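Local coordinates for BAT-2 beta-lactamase (Bacillus atrophaeus, PDB 6W5G), which probably hydrolyses the amide bond of beta-lactam rings as a class D serine beta-lactamase, giving resistance to beta-lactam antibiotics, at residues Thr49-Asp54 with Ser171-Lys176; Gln72-Thr77 with Ser166-Ser171; His53-Asp58 with Ser237-Thr242. One frame throughout, in Å; residues are numbered along the deposited sequence.

Contact 1 of 3, residues Thr49-Asp54 with Ser171-Lys176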
# COMPACT_ATOMS: atom_id res chain seq x y z
N THR A 49 12.00 -7.02 5.61
CA THR A 49 11.11 -7.46 6.68
C THR A 49 9.80 -7.96 6.07
O THR A 49 9.38 -7.52 5.00
CB THR A 49 10.87 -6.32 7.70
OG1 THR A 49 10.00 -6.77 8.74
CG2 THR A 49 10.27 -5.09 7.03
N PHE A 50 9.17 -8.91 6.77
CA PHE A 50 7.88 -9.44 6.39
C PHE A 50 7.00 -9.53 7.63
O PHE A 50 7.44 -10.04 8.67
CB PHE A 50 8.00 -10.83 5.75
CG PHE A 50 6.68 -11.41 5.32
CD1 PHE A 50 5.98 -10.85 4.27
CD2 PHE A 50 6.13 -12.50 5.99
CE1 PHE A 50 4.75 -11.37 3.88
CE2 PHE A 50 4.90 -13.03 5.59
CZ PHE A 50 4.21 -12.46 4.53
N ILE A 51 5.77 -9.04 7.52
CA ILE A 51 4.79 -9.09 8.60
C ILE A 51 3.54 -9.75 8.05
O ILE A 51 3.05 -9.36 6.99
CB ILE A 51 4.46 -7.67 9.10
CG1 ILE A 51 5.72 -6.95 9.56
CG2 ILE A 51 3.42 -7.73 10.21
CD1 ILE A 51 5.68 -5.45 9.31
N LEU A 52 3.03 -10.75 8.77
CA LEU A 52 1.78 -11.42 8.40
C LEU A 52 0.87 -11.50 9.61
O LEU A 52 1.25 -12.09 10.63
CB LEU A 52 2.04 -12.82 7.84
CG LEU A 52 0.83 -13.54 7.24
CD1 LEU A 52 0.31 -12.83 5.98
CD2 LEU A 52 1.17 -14.98 6.94
N HIS A 53 -0.32 -10.93 9.52
CA HIS A 53 -1.28 -10.96 10.62
C HIS A 53 -2.48 -11.81 10.23
O HIS A 53 -3.17 -11.51 9.25
CB HIS A 53 -1.73 -9.55 11.00
CG HIS A 53 -2.77 -9.55 12.08
ND1 HIS A 53 -2.46 -9.73 13.41
CD2 HIS A 53 -4.12 -9.41 12.02
CE1 HIS A 53 -3.57 -9.69 14.13
NE2 HIS A 53 -4.59 -9.51 13.31
N ASP A 54 -2.72 -12.87 11.00
CA ASP A 54 -3.89 -13.72 10.86
C ASP A 54 -5.07 -13.00 11.50
O ASP A 54 -5.09 -12.80 12.72
CB ASP A 54 -3.61 -15.05 11.56
CG ASP A 54 -4.69 -16.08 11.32
OD1 ASP A 54 -5.89 -15.73 11.25
OD2 ASP A 54 -4.34 -17.28 11.24
N SER A 171 6.65 3.22 9.56
CA SER A 171 7.34 1.94 9.66
C SER A 171 6.51 0.83 9.01
O SER A 171 5.30 0.97 8.83
CB SER A 171 7.61 1.57 11.12
OG SER A 171 6.43 1.20 11.79
N PRO A 172 7.16 -0.27 8.62
CA PRO A 172 6.39 -1.43 8.15
C PRO A 172 5.30 -1.88 9.12
O PRO A 172 4.20 -2.21 8.67
CB PRO A 172 7.48 -2.49 7.91
CG PRO A 172 8.67 -1.67 7.49
CD PRO A 172 8.61 -0.43 8.35
N LEU A 173 5.58 -1.88 10.43
CA LEU A 173 4.54 -2.25 11.39
C LEU A 173 3.40 -1.24 11.40
O LEU A 173 2.23 -1.62 11.50
CB LEU A 173 5.13 -2.41 12.79
CG LEU A 173 5.89 -3.73 13.01
CD1 LEU A 173 6.79 -3.64 14.24
CD2 LEU A 173 4.91 -4.90 13.15
N GLU A 174 3.72 0.05 11.29
CA GLU A 174 2.68 1.07 11.20
C GLU A 174 1.86 0.93 9.92
O GLU A 174 0.64 1.17 9.93
CB GLU A 174 3.31 2.46 11.31
CG GLU A 174 3.81 2.79 12.70
CD GLU A 174 4.62 4.09 12.78
OE1 GLU A 174 5.32 4.45 11.81
OE2 GLU A 174 4.56 4.74 13.84
N GLU A 175 2.50 0.56 8.80
CA GLU A 175 1.75 0.27 7.58
C GLU A 175 0.81 -0.92 7.79
O GLU A 175 -0.34 -0.89 7.35
CB GLU A 175 2.70 0.01 6.41
CG GLU A 175 3.40 1.27 5.88
CD GLU A 175 2.99 1.66 4.47
OE1 GLU A 175 1.90 1.24 4.00
OE2 GLU A 175 3.77 2.42 3.83
N LYS A 176 1.29 -1.95 8.50
CA LYS A 176 0.42 -3.10 8.78
C LYS A 176 -0.79 -2.67 9.59
O LYS A 176 -1.92 -3.08 9.30
CB LYS A 176 1.21 -4.18 9.52
CG LYS A 176 0.39 -5.42 9.89
CD LYS A 176 -0.19 -5.32 11.31
CE LYS A 176 0.89 -5.28 12.36
NZ LYS A 176 0.30 -5.20 13.74

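Contact 2 of 3, residues Gln72-Thr77 with Ser166-Ser171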
# COMPACT_ATOMS: atom_id res chain seq x y z
N GLN A 72 10.20 4.56 7.31
CA GLN A 72 10.76 4.74 5.98
C GLN A 72 9.76 5.48 5.11
O GLN A 72 8.57 5.57 5.43
CB GLN A 72 11.12 3.38 5.35
CG GLN A 72 12.10 2.57 6.20
CD GLN A 72 12.18 1.13 5.76
OE1 GLN A 72 12.53 0.84 4.61
NE2 GLN A 72 11.83 0.22 6.67
N THR A 73 10.25 6.03 4.00
CA THR A 73 9.35 6.79 3.13
C THR A 73 8.37 5.83 2.45
O THR A 73 8.76 4.74 2.01
CB THR A 73 10.14 7.62 2.11
OG1 THR A 73 10.96 6.76 1.30
CG2 THR A 73 11.04 8.63 2.84
N PRO A 74 7.08 6.18 2.38
CA PRO A 74 6.07 5.19 1.95
C PRO A 74 6.00 4.97 0.45
O PRO A 74 5.46 3.94 0.02
CB PRO A 74 4.75 5.76 2.49
CG PRO A 74 5.00 7.26 2.52
CD PRO A 74 6.45 7.40 2.93
N GLN A 75 6.52 5.90 -0.36
CA GLN A 75 6.42 5.77 -1.82
C GLN A 75 4.95 5.62 -2.21
O GLN A 75 4.06 6.16 -1.53
CB GLN A 75 7.35 4.68 -2.34
CG GLN A 75 8.77 4.77 -1.78
CD GLN A 75 9.38 6.15 -2.01
OE1 GLN A 75 9.74 6.84 -1.07
NE2 GLN A 75 9.51 6.54 -3.28
N SER A 76 4.67 4.88 -3.29
CA SER A 76 3.30 4.76 -3.77
C SER A 76 2.38 3.97 -2.83
O SER A 76 1.18 3.91 -3.10
CB SER A 76 3.26 4.20 -5.19
OG SER A 76 3.91 5.08 -6.09
N THR A 77 2.88 3.38 -1.73
CA THR A 77 1.92 2.86 -0.75
C THR A 77 1.04 3.98 -0.21
O THR A 77 -0.04 3.70 0.31
CB THR A 77 2.57 2.12 0.43
OG1 THR A 77 3.29 3.03 1.27
CG2 THR A 77 3.47 0.99 -0.06
N SER A 166 10.82 11.52 0.73
CA SER A 166 10.73 12.89 1.19
C SER A 166 10.49 12.92 2.71
O SER A 166 11.10 12.13 3.44
CB SER A 166 9.63 13.61 0.39
OG SER A 166 9.53 14.99 0.69
N SER A 167 9.60 13.79 3.18
CA SER A 167 9.50 14.05 4.61
C SER A 167 8.67 13.01 5.36
O SER A 167 8.94 12.74 6.54
CB SER A 167 8.94 15.44 4.84
OG SER A 167 7.67 15.56 4.21
N LEU A 168 7.66 12.42 4.71
CA LEU A 168 6.77 11.51 5.41
C LEU A 168 7.44 10.16 5.56
O LEU A 168 8.02 9.63 4.61
CB LEU A 168 5.46 11.36 4.63
CG LEU A 168 4.38 10.43 5.21
CD1 LEU A 168 3.91 10.89 6.59
CD2 LEU A 168 3.20 10.34 4.25
N LYS A 169 7.39 9.61 6.78
CA LYS A 169 7.97 8.31 7.06
C LYS A 169 7.03 7.50 7.94
O LYS A 169 6.37 8.05 8.83
CB LYS A 169 9.36 8.43 7.72
CG LYS A 169 10.38 9.11 6.83
CD LYS A 169 11.72 9.22 7.48
CE LYS A 169 12.63 10.10 6.64
NZ LYS A 169 13.98 10.18 7.23
N ILE A 170 6.99 6.20 7.69
CA ILE A 170 6.10 5.28 8.38
C ILE A 170 6.80 3.93 8.44
O ILE A 170 7.50 3.54 7.50
CB ILE A 170 4.71 5.22 7.68
CG1 ILE A 170 3.73 4.37 8.47
CG2 ILE A 170 4.81 4.73 6.22
CD1 ILE A 170 2.27 4.50 8.01
N SER A 171 6.65 3.22 9.56
CA SER A 171 7.34 1.94 9.66
C SER A 171 6.51 0.83 9.01
O SER A 171 5.30 0.97 8.83
CB SER A 171 7.61 1.57 11.12
OG SER A 171 6.43 1.20 11.79

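Contact 3 of 3, residues His53-Asp58 with Ser237-Thr242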
# COMPACT_ATOMS: atom_id res chain seq x y z
N HIS A 53 -0.32 -10.93 9.52
CA HIS A 53 -1.28 -10.96 10.62
C HIS A 53 -2.48 -11.81 10.23
O HIS A 53 -3.17 -11.51 9.25
CB HIS A 53 -1.73 -9.55 11.00
CG HIS A 53 -2.77 -9.55 12.08
ND1 HIS A 53 -2.46 -9.73 13.41
CD2 HIS A 53 -4.12 -9.41 12.02
CE1 HIS A 53 -3.57 -9.69 14.13
NE2 HIS A 53 -4.59 -9.51 13.31
N ASP A 54 -2.72 -12.87 11.00
CA ASP A 54 -3.89 -13.72 10.86
C ASP A 54 -5.07 -13.00 11.50
O ASP A 54 -5.09 -12.80 12.72
CB ASP A 54 -3.61 -15.05 11.56
CG ASP A 54 -4.69 -16.08 11.32
OD1 ASP A 54 -5.89 -15.73 11.25
OD2 ASP A 54 -4.34 -17.28 11.24
N VAL A 55 -6.07 -12.63 10.70
CA VAL A 55 -7.16 -11.79 11.19
C VAL A 55 -8.03 -12.56 12.18
O VAL A 55 -8.38 -12.06 13.25
CB VAL A 55 -7.98 -11.23 10.02
CG1 VAL A 55 -9.29 -10.64 10.52
CG2 VAL A 55 -7.16 -10.19 9.25
N GLN A 56 -8.42 -13.79 11.82
CA GLN A 56 -9.35 -14.55 12.66
C GLN A 56 -8.68 -15.07 13.92
O GLN A 56 -9.31 -15.10 14.99
CB GLN A 56 -9.96 -15.71 11.87
CG GLN A 56 -10.94 -15.30 10.79
CD GLN A 56 -10.24 -14.66 9.60
OE1 GLN A 56 -9.16 -15.10 9.20
NE2 GLN A 56 -10.85 -13.63 9.04
N LYS A 57 -7.43 -15.50 13.83
CA LYS A 57 -6.76 -16.04 15.00
C LYS A 57 -6.01 -14.97 15.78
O LYS A 57 -5.52 -15.26 16.89
CB LYS A 57 -5.83 -17.18 14.61
CG LYS A 57 -6.57 -18.27 13.87
CD LYS A 57 -5.65 -19.33 13.34
CE LYS A 57 -6.39 -20.22 12.36
NZ LYS A 57 -5.62 -21.44 12.04
N ASP A 58 -5.92 -13.76 15.25
CA ASP A 58 -5.32 -12.62 15.93
C ASP A 58 -3.88 -12.91 16.37
O ASP A 58 -3.52 -12.77 17.53
CB ASP A 58 -6.18 -12.14 17.09
CG ASP A 58 -6.17 -10.64 17.24
OD1 ASP A 58 -5.33 -9.98 16.59
OD2 ASP A 58 -7.00 -10.12 18.01
N SER A 237 -8.53 -14.64 6.48
CA SER A 237 -7.95 -13.46 5.87
C SER A 237 -6.70 -13.06 6.64
O SER A 237 -6.59 -13.34 7.83
CB SER A 237 -8.94 -12.30 5.78
OG SER A 237 -9.47 -12.00 7.06
N TYR A 238 -5.77 -12.42 5.94
CA TYR A 238 -4.46 -12.11 6.47
C TYR A 238 -4.02 -10.75 5.95
O TYR A 238 -4.22 -10.44 4.78
CB TYR A 238 -3.42 -13.17 6.06
CG TYR A 238 -3.85 -14.59 6.35
CD1 TYR A 238 -4.72 -15.27 5.50
CD2 TYR A 238 -3.41 -15.26 7.49
CE1 TYR A 238 -5.13 -16.56 5.77
CE2 TYR A 238 -3.81 -16.56 7.77
CZ TYR A 238 -4.67 -17.21 6.90
OH TYR A 238 -5.08 -18.50 7.17
N ILE A 239 -3.43 -9.94 6.83
CA ILE A 239 -2.82 -8.65 6.48
C ILE A 239 -1.33 -8.88 6.31
O ILE A 239 -0.72 -9.61 7.11
CB ILE A 239 -3.06 -7.62 7.60
CG1 ILE A 239 -4.49 -7.68 8.14
CG2 ILE A 239 -2.66 -6.21 7.15
CD1 ILE A 239 -5.56 -7.38 7.11
N PHE A 240 -0.72 -8.27 5.30
CA PHE A 240 0.71 -8.44 5.12
C PHE A 240 1.39 -7.12 4.78
O PHE A 240 0.79 -6.20 4.22
CB PHE A 240 1.04 -9.49 4.04
CG PHE A 240 0.40 -9.18 2.71
CD1 PHE A 240 0.93 -8.19 1.87
CD2 PHE A 240 -0.73 -9.86 2.31
CE1 PHE A 240 0.32 -7.89 0.67
CE2 PHE A 240 -1.34 -9.57 1.10
CZ PHE A 240 -0.80 -8.59 0.28
N VAL A 241 2.67 -7.05 5.13
CA VAL A 241 3.55 -5.97 4.70
C VAL A 241 4.90 -6.59 4.37
O VAL A 241 5.47 -7.30 5.20
CB VAL A 241 3.72 -4.90 5.79
CG1 VAL A 241 4.89 -3.97 5.45
CG2 VAL A 241 2.43 -4.11 5.98
N THR A 242 5.41 -6.31 3.18
CA THR A 242 6.79 -6.62 2.83
C THR A 242 7.51 -5.31 2.54
O THR A 242 6.96 -4.44 1.85
CB THR A 242 6.84 -7.54 1.61
OG1 THR A 242 6.21 -8.78 1.94
CG2 THR A 242 8.28 -7.80 1.20
O HOH W 1 -4.70 -19.41 9.63

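Contact 1 of 3, residues Thr49-Asp54 with Ser171-Lys176
I51 CD1 rests on the backbone that joins P172 to L173. The methyl, I51 CD1, lies 3.6 Å from P172 C. I51 chi2, at 147°, falls short of a staggered value, consistent with a close fit on the helix start. The same methyl also touches two side chains. P172 CB is 3.7 Å from I51 CD1, and L173 CD2 comes to 4.0 Å from I51 CD1. The second branch of I51 serves the next turn. I51 CG2, trans to its own backbone N, meets K176 CG at 3.8 Å. The K176 chain is bent at chi2 and chi3, and it passes I51 at about a right angle. Nearer the start of the strand, T49 CG2 lies 3.8 Å from P172 CG. T49 OG1 is occupied elsewhere, by the backbone oxygens of Y63 and N64.

In the penicillin-binding transpeptidase fold this joins strand 48-54 of the central antiparallel sheet to helix 172-184, which packs on one face. The two short axes run 25° apart, so the helix nearly follows the strand.

The helix start is closed by a capping box. S171 OG accepts from E174 N at 3.0 Å. In return E174 OE1 accepts from S171 N at 2.9 Å, on the anti side of its carboxylate. The other oxygen, E174 OE2, forms a salt bridge with R71.

Contact 2 of 3, residues Gln72-Thr77 with Ser166-Ser171
Q72 O is gripped twice by the other segment. I170 N donates to Q72 O at 2.8 Å, and K169 CA lies 3.2 Å from the same Q72 O in a CH...O contact. The return bond runs from Q72 N to I170 O at 2.9 Å. It is nearly straight at hydrogen, yet the donor stands above the carbonyl plane. These two bonds make a single antiparallel bridge between loops. Next to the bridge the backbones stay close: T73 CA makes a CH...O contact with L168 O. P74 follows. P74 CD lies 3.2 Å from L168 O. Its ring then meets two apolar side chains: P74 CB touches I170 CG2 at 3.9 Å, and P74 CG touches L168 CD2 at 4.0 Å.

The first loop leads into the S-x-x-K motif of class D enzymes, which runs from S76 to K79. K79 is carboxylated here, and S76 OG bonds to its carboxyl group. This is consistent with S76 being the nucleophile, as in relatives.

T73 splits its two branches. T73 CG2 packs 3.6 Å from S166 O. A chi1 of 59° brings T73 OG1 to the Q75 amide, where it donates to Q75 OE1 at 2.7 Å. The Q75 amide is held further by its NE2, which bonds to Q165 OE1 and T217 O.

Contact 3 of 3, residues His53-Asp58 with Ser237-Thr242
H53 and I239 form a hydrogen-bonded antiparallel pair between strands 48-54 and 236-244, neighbours in the central sheet. H53 N donates to I239 O at 2.8 Å, and I239 N returns a bond to H53 O; both lie in the carbonyl plane. Past the strand end, V55 N still reaches S237 O at 3.0 Å.

Side chain and backbone are joined by Q56. Its chain bends at chi2 (73°), which brings the amide back to S237 N and OG. Q56 OE1 accepts from S237 N at 2.8 Å. Q56 NE2 donates to S237 OG at 2.9 Å, with the oxygen close to the amide plane. S237 OG is also bonded to Y183 OH.

Apolar contact is small. V55 CG2 lies 3.8 Å from I239 CG1.

The H53 ring is tied by ND1 to T60 OG1. Polar groups gather around D54. D54 OD1 accepts from K57 N in an Asx motif and so helps fix the turn. The D54 carboxylate and the Y238 ring lie side by side, their planes 57° apart. The oxygen of one water lies 2.7 Å from D54 OD2, to which it donates, and 2.7 Å from Y238 OH, from which it accepts; its bond to K57 NZ is weak.

In the fold
Contacts 1 and 3 share strand 48-54 and its residues H53 and D54. Contact 3 holds it edge to edge with strand 236-244. Contact 1 is buried between sheet and helix: it lays helix 172-184 on the sheet, where the meeting is almost wholly apolar. Contact 3 is rich in backbone and amide bonds, and its turn at Q56-D58 reaches the surface. Contact 2 lies largely buried, although K169 is exposed, and pairs two loops. It shares S171 with contact 1, and E175 OE2 probably hydrogen-bonds to T77 OG1 between them. The helix start thus links the sheet to the loop that leads to carboxylated K79. Contacts 2 and 3 do not touch; their centres are about 22 Å apart.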